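Local coordinates for cobalamin biosynthesis protein (cbiD) (Archaeoglobus fulgidus, PDB 1SR8), which probably methylates C-1 of cobalt-precorrin-5B with S-adenosyl-L-methionine to give cobalt-precorrin-6A, a step in the anaerobic route to adenosylcobalamin, at residues A[2-11]-A[21-32]; A[38-48]-A[181-192]. One frame throughout, in Å; residues are numbered along the deposited sequence.

Contact 1 of 2, residues A[2-11]-A[21-32]; sequences LIDPIELYRY and AEKKVRSGLYIL
L2, D4 and P5 of the looped segment 2-11 run past E22, V25 and R26 of helix 21-26. The nearest CA atoms are those of P5 and R26, 6.0 Å apart. Segment 2-11 folds back on itself through backbone bonds from Y11 N to L2 O and from D4 N to Y9 O. Y11 thereby lies beside L2 and faces both the helix and strand 30-33. V25 carries most of the helix's apolar contact. Its CG2 meets L2 CD2 tip to tip at 3.9 Å, and its CG1 lies 3.6 Å from Y11 CE1. The P5 ring abuts the V25 carbonyl oxygen, with CD 3.2 Å from V25 O. G28, with positive phi, turns the chain toward strand 30-33. This N-terminal loop thus packs along a short helix-to-strand connection at the edge of a three-stranded antiparallel sheet. L32 CB makes an off-centre CH-pi contact with the Y11 ring, 4.1 Å from its centroid. I31 CG2 lies at the edge of that ring. Y11 OH donates to D4 OD1 (3.0 Å), which also has a salt bridge to R40. The other oxygen, D4 OD2, accepts from I6 N, an Asx turn, and from E7 N, an Asx motif. With CG anti to the backbone N (chi1 -176°), the D4 carboxylate reaches both the Y11 hydroxyl and these amides.

Contact 2 of 2, residues A[38-48]-A[181-192]; sequences LRRGITTGTTA and ISILGTTGFVEP
G41 and V190 form an antiparallel hydrogen-bonded pair. G41 N donates to V190 O at 3.0 Å, in the carbonyl plane and on a lone pair. The return bond, V190 N to G41 O, comes from above the carbonyl plane. I42 and F189 form the adjoining non-hydrogen-bonded pair. T43 N then bonds to G188 O, extending the backbone bonding beyond that pair. The short strand 189-190 thus pairs with the end of the central strand 36-42, just where it passes into helix 44-57.

Hydroxyl groups hold the helix start. T43 is its N-cap, and T43 OG1 accepts from T46 N at 3.1 Å. T46 OG1 donates to G188 O at 2.7 Å, in the carbonyl plane, so that carbonyl is gripped by two donors. T44 OG1 receives L184 N at 2.9 Å in a nearly straight bond (176°). Its chi1 of 40° sets the hydroxyl between the backbone N and the carbonyl carbon, turned toward 181-192. G45 N donates to L184 O. A water takes a bond from T43 OG1 and gives one to G185 O.

One salt bridge crosses the contact. R40 NE meets E191 OE1 at 3.0 Å and 172°, with the oxygen in the guanidinium plane. The two flat groups are nearly coplanar, and a second water links R40 NH2 to E191 OE2. R40 NH1 also bonds to G28 O, and E191 OE2 pairs with K201.

Apolar packing flanks these bonds. P192 CD lies 3.9 Å from R40 CG. V190 CG2 packs against the backbone of I42. I183 CG2 rests on G45 CA at 3.7 Å, and it also touches A48.

Overall arrangement
Contacts 1 and 2 follow one another along the chain, and their centres are about 16 Å apart. They share the three-stranded antiparallel sheet, in which strand 36-42 lies between 30-33 and 189-190. Probable backbone bonds join them: I31 O to L38 N at 2.8 Å and L29 O to R40 N at 2.9 Å. I6 CD1 also packs on F189 CD2, 3.3 Å away. The R40 side chain spans both contacts. Helix 195-204 also touches both through K201, which pairs with E7 in contact 1. The centre of contact 2 lies about 4 Å from the centre of the chain, that of contact 1 about 15 Å.

Contact 1 of 2, residues A[2-11]-A[21-32]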
loop_
_atom_site.group_PDB
_atom_site.type_symbol
_atom_site.label_atom_id
_atom_site.label_comp_id
_atom_site.label_asym_id
_atom_site.label_seq_id
_atom_site.Cartn_x
_atom_site.Cartn_y
_atom_site.Cartn_z
ATOM N N LEU A 2 17.115 2.037 -14.063
ATOM C CA LEU A 2 15.699 2.077 -13.716
ATOM C C LEU A 2 15.492 1.649 -12.257
ATOM O O LEU A 2 15.728 0.499 -11.895
ATOM C CB LEU A 2 14.921 1.157 -14.667
ATOM C CG LEU A 2 13.394 1.199 -14.673
ATOM C CD1 LEU A 2 12.915 2.619 -14.896
ATOM C CD2 LEU A 2 12.884 0.286 -15.764
ATOM N N ILE A 3 15.054 2.591 -11.428
ATOM C CA ILE A 3 14.826 2.344 -10.007
ATOM C C ILE A 3 13.336 2.343 -9.665
ATOM O O ILE A 3 12.587 3.212 -10.121
ATOM C CB ILE A 3 15.522 3.443 -9.138
ATOM C CG1 ILE A 3 17.031 3.195 -9.061
ATOM C CG2 ILE A 3 14.940 3.461 -7.723
ATOM C CD1 ILE A 3 17.730 3.213 -10.374
ATOM N N ASP A 4 12.901 1.374 -8.862
ATOM C CA ASP A 4 11.503 1.332 -8.452
ATOM C C ASP A 4 11.261 2.601 -7.642
ATOM O O ASP A 4 12.009 2.884 -6.710
ATOM C CB ASP A 4 11.235 0.128 -7.574
ATOM C CG ASP A 4 9.781 0.007 -7.218
ATOM O OD1 ASP A 4 8.999 -0.441 -8.083
ATOM O OD2 ASP A 4 9.420 0.380 -6.082
ATOM N N PRO A 5 10.217 3.382 -7.979
ATOM C CA PRO A 5 9.947 4.619 -7.237
ATOM C C PRO A 5 9.517 4.469 -5.781
ATOM O O PRO A 5 9.564 5.432 -5.023
ATOM C CB PRO A 5 8.884 5.304 -8.092
ATOM C CG PRO A 5 8.144 4.170 -8.672
ATOM C CD PRO A 5 9.240 3.207 -9.066
ATOM N N ILE A 6 9.111 3.271 -5.380
ATOM C CA ILE A 6 8.668 3.047 -4.009
ATOM C C ILE A 6 9.695 2.310 -3.159
ATOM O O ILE A 6 10.131 2.827 -2.121
ATOM C CB ILE A 6 7.338 2.262 -3.975
ATOM C CG1 ILE A 6 6.247 3.068 -4.671
ATOM C CG2 ILE A 6 6.920 1.979 -2.534
ATOM C CD1 ILE A 6 5.004 2.268 -4.898
ATOM N N GLU A 7 10.095 1.117 -3.593
ATOM C CA GLU A 7 11.059 0.351 -2.824
ATOM C C GLU A 7 12.502 0.705 -3.142
ATOM O O GLU A 7 13.415 0.248 -2.467
ATOM C CB GLU A 7 10.827 -1.137 -3.005
ATOM C CG GLU A 7 11.268 -1.920 -1.799
ATOM C CD GLU A 7 10.691 -3.309 -1.758
ATOM O OE1 GLU A 7 9.486 -3.480 -2.037
ATOM O OE2 GLU A 7 11.443 -4.240 -1.425
ATOM N N LEU A 8 12.701 1.500 -4.188
ATOM C CA LEU A 8 14.028 1.992 -4.566
ATOM C C LEU A 8 15.131 1.048 -5.061
ATOM O O LEU A 8 16.291 1.458 -5.173
ATOM C CB LEU A 8 14.579 2.830 -3.409
ATOM C CG LEU A 8 14.172 4.308 -3.344
ATOM C CD1 LEU A 8 12.749 4.522 -3.803
ATOM C CD2 LEU A 8 14.363 4.795 -1.925
ATOM N N TYR A 9 14.803 -0.201 -5.356
ATOM C CA TYR A 9 15.823 -1.106 -5.862
ATOM C C TYR A 9 15.929 -0.888 -7.365
ATOM O O TYR A 9 15.088 -0.211 -7.973
ATOM C CB TYR A 9 15.466 -2.564 -5.558
ATOM C CG TYR A 9 14.032 -2.933 -5.883
ATOM C CD1 TYR A 9 13.556 -2.899 -7.197
ATOM C CD2 TYR A 9 13.145 -3.307 -4.872
ATOM C CE1 TYR A 9 12.235 -3.225 -7.496
ATOM C CE2 TYR A 9 11.820 -3.635 -5.162
ATOM C CZ TYR A 9 11.373 -3.591 -6.475
ATOM O OH TYR A 9 10.063 -3.913 -6.758
ATOM N N ARG A 10 16.972 -1.452 -7.959
ATOM C CA ARG A 10 17.189 -1.326 -9.389
ATOM C C ARG A 10 16.708 -2.575 -10.105
ATOM O O ARG A 10 16.729 -3.674 -9.550
ATOM C CB ARG A 10 18.670 -1.121 -9.678
ATOM C CG ARG A 10 19.020 -1.288 -11.130
ATOM C CD ARG A 10 20.514 -1.251 -11.362
ATOM N NE ARG A 10 20.794 -1.167 -12.788
ATOM C CZ ARG A 10 21.963 -0.799 -13.300
ATOM N NH1 ARG A 10 22.975 -0.483 -12.501
ATOM N NH2 ARG A 10 22.114 -0.724 -14.615
ATOM N N TYR A 11 16.264 -2.394 -11.342
ATOM C CA TYR A 11 15.798 -3.511 -12.145
ATOM C C TYR A 11 16.927 -3.952 -13.067
ATOM O O TYR A 11 17.620 -3.116 -13.654
ATOM C CB TYR A 11 14.574 -3.112 -12.981
ATOM C CG TYR A 11 13.293 -2.982 -12.180
ATOM C CD1 TYR A 11 12.837 -1.740 -11.743
ATOM C CD2 TYR A 11 12.539 -4.111 -11.856
ATOM C CE1 TYR A 11 11.661 -1.624 -11.006
ATOM C CE2 TYR A 11 11.364 -4.008 -11.119
ATOM C CZ TYR A 11 10.931 -2.765 -10.697
ATOM O OH TYR A 11 9.769 -2.670 -9.957
ATOM N N ALA A 21 8.654 0.362 -20.744
ATOM C CA ALA A 21 9.061 -0.187 -19.449
ATOM C C ALA A 21 9.296 0.831 -18.334
ATOM O O ALA A 21 8.995 0.565 -17.172
ATOM C CB ALA A 21 10.303 -1.044 -19.627
ATOM N N GLU A 22 9.845 1.990 -18.672
ATOM C CA GLU A 22 10.095 2.992 -17.650
ATOM C C GLU A 22 8.858 3.775 -17.254
ATOM O O GLU A 22 8.747 4.204 -16.111
ATOM C CB GLU A 22 11.154 3.994 -18.084
ATOM C CG GLU A 22 11.296 5.091 -17.050
ATOM C CD GLU A 22 12.164 6.226 -17.499
ATOM O OE1 GLU A 22 12.195 7.253 -16.785
ATOM O OE2 GLU A 22 12.815 6.097 -18.556
ATOM N N LYS A 23 7.947 3.981 -18.201
ATOM C CA LYS A 23 6.719 4.723 -17.928
ATOM C C LYS A 23 5.885 3.924 -16.923
ATOM O O LYS A 23 5.307 4.483 -15.987
ATOM C CB LYS A 23 5.933 4.937 -19.230
ATOM C CG LYS A 23 4.931 6.096 -19.196
ATOM C CD LYS A 23 4.256 6.300 -20.567
ATOM C CE LYS A 23 3.300 7.516 -20.598
ATOM N NZ LYS A 23 3.959 8.867 -20.444
ATOM N N LYS A 24 5.842 2.610 -17.117
ATOM C CA LYS A 24 5.096 1.726 -16.237
ATOM C C LYS A 24 5.752 1.664 -14.858
ATOM O O LYS A 24 5.079 1.795 -13.837
ATOM C CB LYS A 24 5.019 0.331 -16.854
ATOM C CG LYS A 24 4.499 0.353 -18.288
ATOM C CD LYS A 24 4.559 -1.020 -18.943
ATOM C CE LYS A 24 3.263 -1.804 -18.763
ATOM N NZ LYS A 24 2.153 -1.296 -19.635
ATOM N N VAL A 25 7.066 1.476 -14.833
ATOM C CA VAL A 25 7.799 1.404 -13.576
ATOM C C VAL A 25 7.713 2.718 -12.807
ATOM O O VAL A 25 7.410 2.730 -11.616
ATOM C CB VAL A 25 9.283 1.037 -13.823
ATOM C CG1 VAL A 25 10.108 1.266 -12.562
ATOM C CG2 VAL A 25 9.377 -0.417 -14.244
ATOM N N ARG A 26 7.978 3.821 -13.494
ATOM C CA ARG A 26 7.923 5.149 -12.888
ATOM C C ARG A 26 6.529 5.483 -12.320
ATOM O O ARG A 26 6.390 6.382 -11.489
ATOM C CB ARG A 26 8.317 6.194 -13.939
ATOM C CG ARG A 26 8.195 7.644 -13.501
ATOM C CD ARG A 26 9.432 8.115 -12.735
ATOM N NE ARG A 26 9.334 9.525 -12.342
ATOM C CZ ARG A 26 10.373 10.284 -11.990
ATOM N NH1 ARG A 26 11.602 9.774 -11.978
ATOM N NH2 ARG A 26 10.185 11.559 -11.660
ATOM N N SER A 27 5.506 4.752 -12.761
ATOM C CA SER A 27 4.135 4.992 -12.317
ATOM C C SER A 27 3.801 4.358 -10.964
ATOM O O SER A 27 2.756 4.638 -10.377
ATOM C CB SER A 27 3.150 4.470 -13.370
ATOM O OG SER A 27 2.998 3.058 -13.301
ATOM N N GLY A 28 4.693 3.508 -10.473
ATOM C CA GLY A 28 4.456 2.835 -9.207
ATOM C C GLY A 28 3.458 1.699 -9.363
ATOM O O GLY A 28 3.276 0.886 -8.458
ATOM N N LEU A 29 2.818 1.624 -10.523
ATOM C CA LEU A 29 1.824 0.585 -10.759
ATOM C C LEU A 29 2.366 -0.717 -11.364
ATOM O O LEU A 29 1.646 -1.717 -11.442
ATOM C CB LEU A 29 0.682 1.158 -11.612
ATOM C CG LEU A 29 -0.164 2.215 -10.878
ATOM C CD1 LEU A 29 -0.998 2.989 -11.877
ATOM C CD2 LEU A 29 -1.052 1.554 -9.839
ATOM N N TYR A 30 3.632 -0.723 -11.770
ATOM C CA TYR A 30 4.207 -1.933 -12.337
ATOM C C TYR A 30 5.561 -2.326 -11.772
ATOM O O TYR A 30 6.452 -1.486 -11.596
ATOM C CB TYR A 30 4.344 -1.808 -13.852
ATOM C CG TYR A 30 3.040 -1.607 -14.574
ATOM C CD1 TYR A 30 2.466 -0.342 -14.665
ATOM C CD2 TYR A 30 2.362 -2.686 -15.136
ATOM C CE1 TYR A 30 1.250 -0.154 -15.296
ATOM C CE2 TYR A 30 1.141 -2.511 -15.769
ATOM C CZ TYR A 30 0.589 -1.242 -15.842
ATOM O OH TYR A 30 -0.644 -1.057 -16.430
ATOM N N ILE A 31 5.688 -3.620 -11.485
ATOM C CA ILE A 31 6.927 -4.217 -11.006
ATOM C C ILE A 31 7.400 -5.079 -12.179
ATOM O O ILE A 31 6.794 -6.100 -12.513
ATOM C CB ILE A 31 6.724 -5.148 -9.792
ATOM C CG1 ILE A 31 6.277 -4.350 -8.570
ATOM C CG2 ILE A 31 8.025 -5.868 -9.487
ATOM C CD1 ILE A 31 6.099 -5.199 -7.329
ATOM N N LEU A 32 8.474 -4.650 -12.817
ATOM C CA LEU A 32 9.020 -5.371 -13.951
ATOM C C LEU A 32 9.630 -6.689 -13.491
ATOM O O LEU A 32 10.299 -6.745 -12.462
ATOM C CB LEU A 32 10.072 -4.493 -14.627
ATOM C CG LEU A 32 11.000 -5.051 -15.698
ATOM C CD1 LEU A 32 10.209 -5.519 -16.907
ATOM C CD2 LEU A 32 11.972 -3.956 -16.090
#

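Contact 2 of 2, residues A[38-48]-A[181-192]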
loop_
_atom_site.group_PDB
_atom_site.type_symbol
_atom_site.label_atom_id
_atom_site.label_comp_id
_atom_site.label_asym_id
_atom_site.label_seq_id
_atom_site.Cartn_x
_atom_site.Cartn_y
_atom_site.Cartn_z
ATOM N N LEU A 38 4.334 -7.209 -13.149
ATOM C CA LEU A 38 3.427 -7.574 -12.064
ATOM C C LEU A 38 2.720 -6.249 -11.796
ATOM O O LEU A 38 3.351 -5.188 -11.807
ATOM C CB LEU A 38 4.172 -8.039 -10.809
ATOM C CG LEU A 38 4.485 -9.534 -10.694
ATOM C CD1 LEU A 38 5.318 -9.799 -9.448
ATOM C CD2 LEU A 38 3.195 -10.318 -10.632
ATOM N N ARG A 39 1.410 -6.304 -11.587
ATOM C CA ARG A 39 0.620 -5.098 -11.351
ATOM C C ARG A 39 0.406 -4.790 -9.862
ATOM O O ARG A 39 -0.031 -5.646 -9.095
ATOM C CB ARG A 39 -0.745 -5.230 -12.061
ATOM C CG ARG A 39 -0.665 -5.401 -13.589
ATOM C CD ARG A 39 -1.865 -6.180 -14.159
ATOM N NE ARG A 39 -2.899 -5.334 -14.770
ATOM C CZ ARG A 39 -2.830 -4.779 -15.987
ATOM N NH1 ARG A 39 -1.764 -4.969 -16.761
ATOM N NH2 ARG A 39 -3.836 -4.032 -16.440
ATOM N N ARG A 40 0.740 -3.568 -9.458
ATOM C CA ARG A 40 0.516 -3.140 -8.082
ATOM C C ARG A 40 -0.932 -2.652 -8.017
ATOM O O ARG A 40 -1.513 -2.276 -9.039
ATOM C CB ARG A 40 1.429 -1.966 -7.707
ATOM C CG ARG A 40 2.877 -2.325 -7.472
ATOM C CD ARG A 40 3.396 -1.567 -6.264
ATOM N NE ARG A 40 4.785 -1.880 -5.952
ATOM C CZ ARG A 40 5.830 -1.368 -6.596
ATOM N NH1 ARG A 40 5.642 -0.515 -7.592
ATOM N NH2 ARG A 40 7.064 -1.704 -6.238
ATOM N N GLY A 41 -1.511 -2.646 -6.822
ATOM C CA GLY A 41 -2.873 -2.164 -6.675
ATOM C C GLY A 41 -2.850 -0.841 -5.939
ATOM O O GLY A 41 -1.781 -0.263 -5.735
ATOM N N ILE A 42 -4.024 -0.343 -5.565
ATOM C CA ILE A 42 -4.121 0.900 -4.809
ATOM C C ILE A 42 -4.739 0.535 -3.469
ATOM O O ILE A 42 -5.609 -0.336 -3.395
ATOM C CB ILE A 42 -5.015 1.961 -5.501
ATOM C CG1 ILE A 42 -6.385 1.360 -5.842
ATOM C CG2 ILE A 42 -4.298 2.515 -6.729
ATOM C CD1 ILE A 42 -7.420 2.383 -6.291
ATOM N N THR A 43 -4.280 1.186 -2.408
ATOM C CA THR A 43 -4.792 0.914 -1.072
ATOM C C THR A 43 -6.186 1.515 -0.843
ATOM O O THR A 43 -6.676 2.305 -1.646
ATOM C CB THR A 43 -3.878 1.523 -0.011
ATOM O OG1 THR A 43 -3.741 2.921 -0.276
ATOM C CG2 THR A 43 -2.522 0.867 -0.022
ATOM N N THR A 44 -6.808 1.127 0.267
ATOM C CA THR A 44 -8.104 1.659 0.664
ATOM C C THR A 44 -7.928 3.175 0.861
ATOM O O THR A 44 -8.838 3.968 0.603
ATOM C CB THR A 44 -8.560 1.013 1.989
ATOM O OG1 THR A 44 -7.431 0.884 2.863
ATOM C CG2 THR A 44 -9.132 -0.371 1.748
ATOM N N GLY A 45 -6.739 3.569 1.314
ATOM C CA GLY A 45 -6.450 4.977 1.526
ATOM C C GLY A 45 -6.424 5.724 0.206
ATOM O O GLY A 45 -6.972 6.827 0.095
ATOM N N THR A 46 -5.803 5.130 -0.810
ATOM C CA THR A 46 -5.736 5.781 -2.109
ATOM C C THR A 46 -7.094 5.768 -2.802
ATOM O O THR A 46 -7.441 6.705 -3.518
ATOM C CB THR A 46 -4.717 5.101 -3.019
ATOM O OG1 THR A 46 -3.402 5.279 -2.480
ATOM C CG2 THR A 46 -4.781 5.695 -4.418
ATOM N N THR A 47 -7.859 4.703 -2.589
ATOM C CA THR A 47 -9.177 4.585 -3.203
ATOM C C THR A 47 -10.097 5.618 -2.567
ATOM O O THR A 47 -10.905 6.255 -3.250
ATOM C CB THR A 47 -9.751 3.172 -3.015
ATOM O OG1 THR A 47 -8.855 2.217 -3.605
ATOM C CG2 THR A 47 -11.120 3.056 -3.678
ATOM N N ALA A 48 -9.954 5.805 -1.260
ATOM C CA ALA A 48 -10.758 6.790 -0.550
ATOM C C ALA A 48 -10.422 8.191 -1.073
ATOM O O ALA A 48 -11.313 9.027 -1.283
ATOM C CB ALA A 48 -10.489 6.700 0.951
ATOM N N ILE A 181 -14.517 -1.738 7.755
ATOM C CA ILE A 181 -13.106 -1.950 7.460
ATOM C C ILE A 181 -12.243 -0.758 7.863
ATOM O O ILE A 181 -12.749 0.303 8.239
ATOM C CB ILE A 181 -12.882 -2.190 5.953
ATOM C CG1 ILE A 181 -13.347 -0.968 5.155
ATOM C CG2 ILE A 181 -13.657 -3.404 5.502
ATOM C CD1 ILE A 181 -12.935 -0.992 3.695
ATOM N N SER A 182 -10.931 -0.954 7.774
ATOM C CA SER A 182 -9.960 0.092 8.075
ATOM C C SER A 182 -9.563 0.759 6.753
ATOM O O SER A 182 -9.660 0.164 5.683
ATOM C CB SER A 182 -8.704 -0.511 8.709
ATOM O OG SER A 182 -9.009 -1.347 9.810
ATOM N N ILE A 183 -9.142 2.010 6.827
ATOM C CA ILE A 183 -8.681 2.722 5.651
ATOM C C ILE A 183 -7.207 2.944 5.958
ATOM O O ILE A 183 -6.856 3.635 6.912
ATOM C CB ILE A 183 -9.417 4.052 5.476
ATOM C CG1 ILE A 183 -10.900 3.770 5.222
ATOM C CG2 ILE A 183 -8.808 4.842 4.330
ATOM C CD1 ILE A 183 -11.737 4.997 4.986
ATOM N N LEU A 184 -6.341 2.336 5.158
ATOM C CA LEU A 184 -4.915 2.430 5.397
ATOM C C LEU A 184 -4.062 2.397 4.135
ATOM O O LEU A 184 -4.576 2.375 3.019
ATOM C CB LEU A 184 -4.514 1.292 6.335
ATOM C CG LEU A 184 -4.998 -0.093 5.913
ATOM C CD1 LEU A 184 -4.025 -0.676 4.896
ATOM C CD2 LEU A 184 -5.097 -1.005 7.126
ATOM N N GLY A 185 -2.748 2.402 4.334
ATOM C CA GLY A 185 -1.822 2.359 3.217
ATOM C C GLY A 185 -0.621 3.242 3.470
ATOM O O GLY A 185 -0.716 4.464 3.356
ATOM N N THR A 186 0.511 2.628 3.807
ATOM C CA THR A 186 1.725 3.384 4.092
ATOM C C THR A 186 2.349 4.038 2.868
ATOM O O THR A 186 2.902 5.125 2.979
ATOM C CB THR A 186 2.792 2.502 4.778
ATOM O OG1 THR A 186 2.906 1.255 4.078
ATOM C CG2 THR A 186 2.421 2.251 6.239
ATOM N N THR A 187 2.267 3.392 1.708
ATOM C CA THR A 187 2.846 3.964 0.489
ATOM C C THR A 187 1.781 4.488 -0.463
ATOM O O THR A 187 2.044 5.368 -1.269
ATOM C CB THR A 187 3.677 2.925 -0.293
ATOM O OG1 THR A 187 2.821 1.859 -0.727
ATOM C CG2 THR A 187 4.763 2.352 0.571
ATOM N N GLY A 188 0.579 3.931 -0.357
ATOM C CA GLY A 188 -0.517 4.309 -1.229
ATOM C C GLY A 188 -0.763 3.193 -2.236
ATOM O O GLY A 188 -1.781 3.168 -2.922
ATOM N N PHE A 189 0.170 2.249 -2.311
ATOM C CA PHE A 189 0.066 1.143 -3.260
ATOM C C PHE A 189 -0.044 -0.196 -2.553
ATOM O O PHE A 189 0.382 -0.339 -1.401
ATOM C CB PHE A 189 1.300 1.114 -4.172
ATOM C CG PHE A 189 1.466 2.348 -5.017
ATOM C CD1 PHE A 189 1.084 2.348 -6.353
ATOM C CD2 PHE A 189 2.007 3.509 -4.478
ATOM C CE1 PHE A 189 1.242 3.489 -7.143
ATOM C CE2 PHE A 189 2.169 4.654 -5.255
ATOM C CZ PHE A 189 1.787 4.645 -6.591
ATOM N N VAL A 190 -0.623 -1.173 -3.251
ATOM C CA VAL A 190 -0.770 -2.522 -2.721
ATOM C C VAL A 190 0.301 -3.396 -3.378
ATOM O O VAL A 190 0.340 -3.520 -4.599
ATOM C CB VAL A 190 -2.175 -3.100 -3.032
ATOM C CG1 VAL A 190 -2.223 -4.582 -2.704
ATOM C CG2 VAL A 190 -3.223 -2.374 -2.219
ATOM N N GLU A 191 1.186 -3.971 -2.569
ATOM C CA GLU A 191 2.243 -4.838 -3.078
ATOM C C GLU A 191 1.563 -6.141 -3.515
ATOM O O GLU A 191 0.877 -6.780 -2.711
ATOM C CB GLU A 191 3.269 -5.108 -1.971
ATOM C CG GLU A 191 4.512 -5.855 -2.434
ATOM C CD GLU A 191 5.454 -5.009 -3.290
ATOM O OE1 GLU A 191 5.060 -3.910 -3.734
ATOM O OE2 GLU A 191 6.599 -5.452 -3.527
ATOM N N PRO A 192 1.748 -6.556 -4.792
ATOM C CA PRO A 192 1.151 -7.775 -5.363
ATOM C C PRO A 192 1.748 -9.098 -4.901
ATOM O O PRO A 192 2.341 -9.845 -5.686
ATOM C CB PRO A 192 1.313 -7.563 -6.858
ATOM C CG PRO A 192 2.641 -6.888 -6.924
ATOM C CD PRO A 192 2.582 -5.871 -5.798
HETATM O O HOH W 1 8.417 -3.393 -4.476
HETATM O O HOH W 2 -2.630 4.869 1.291
#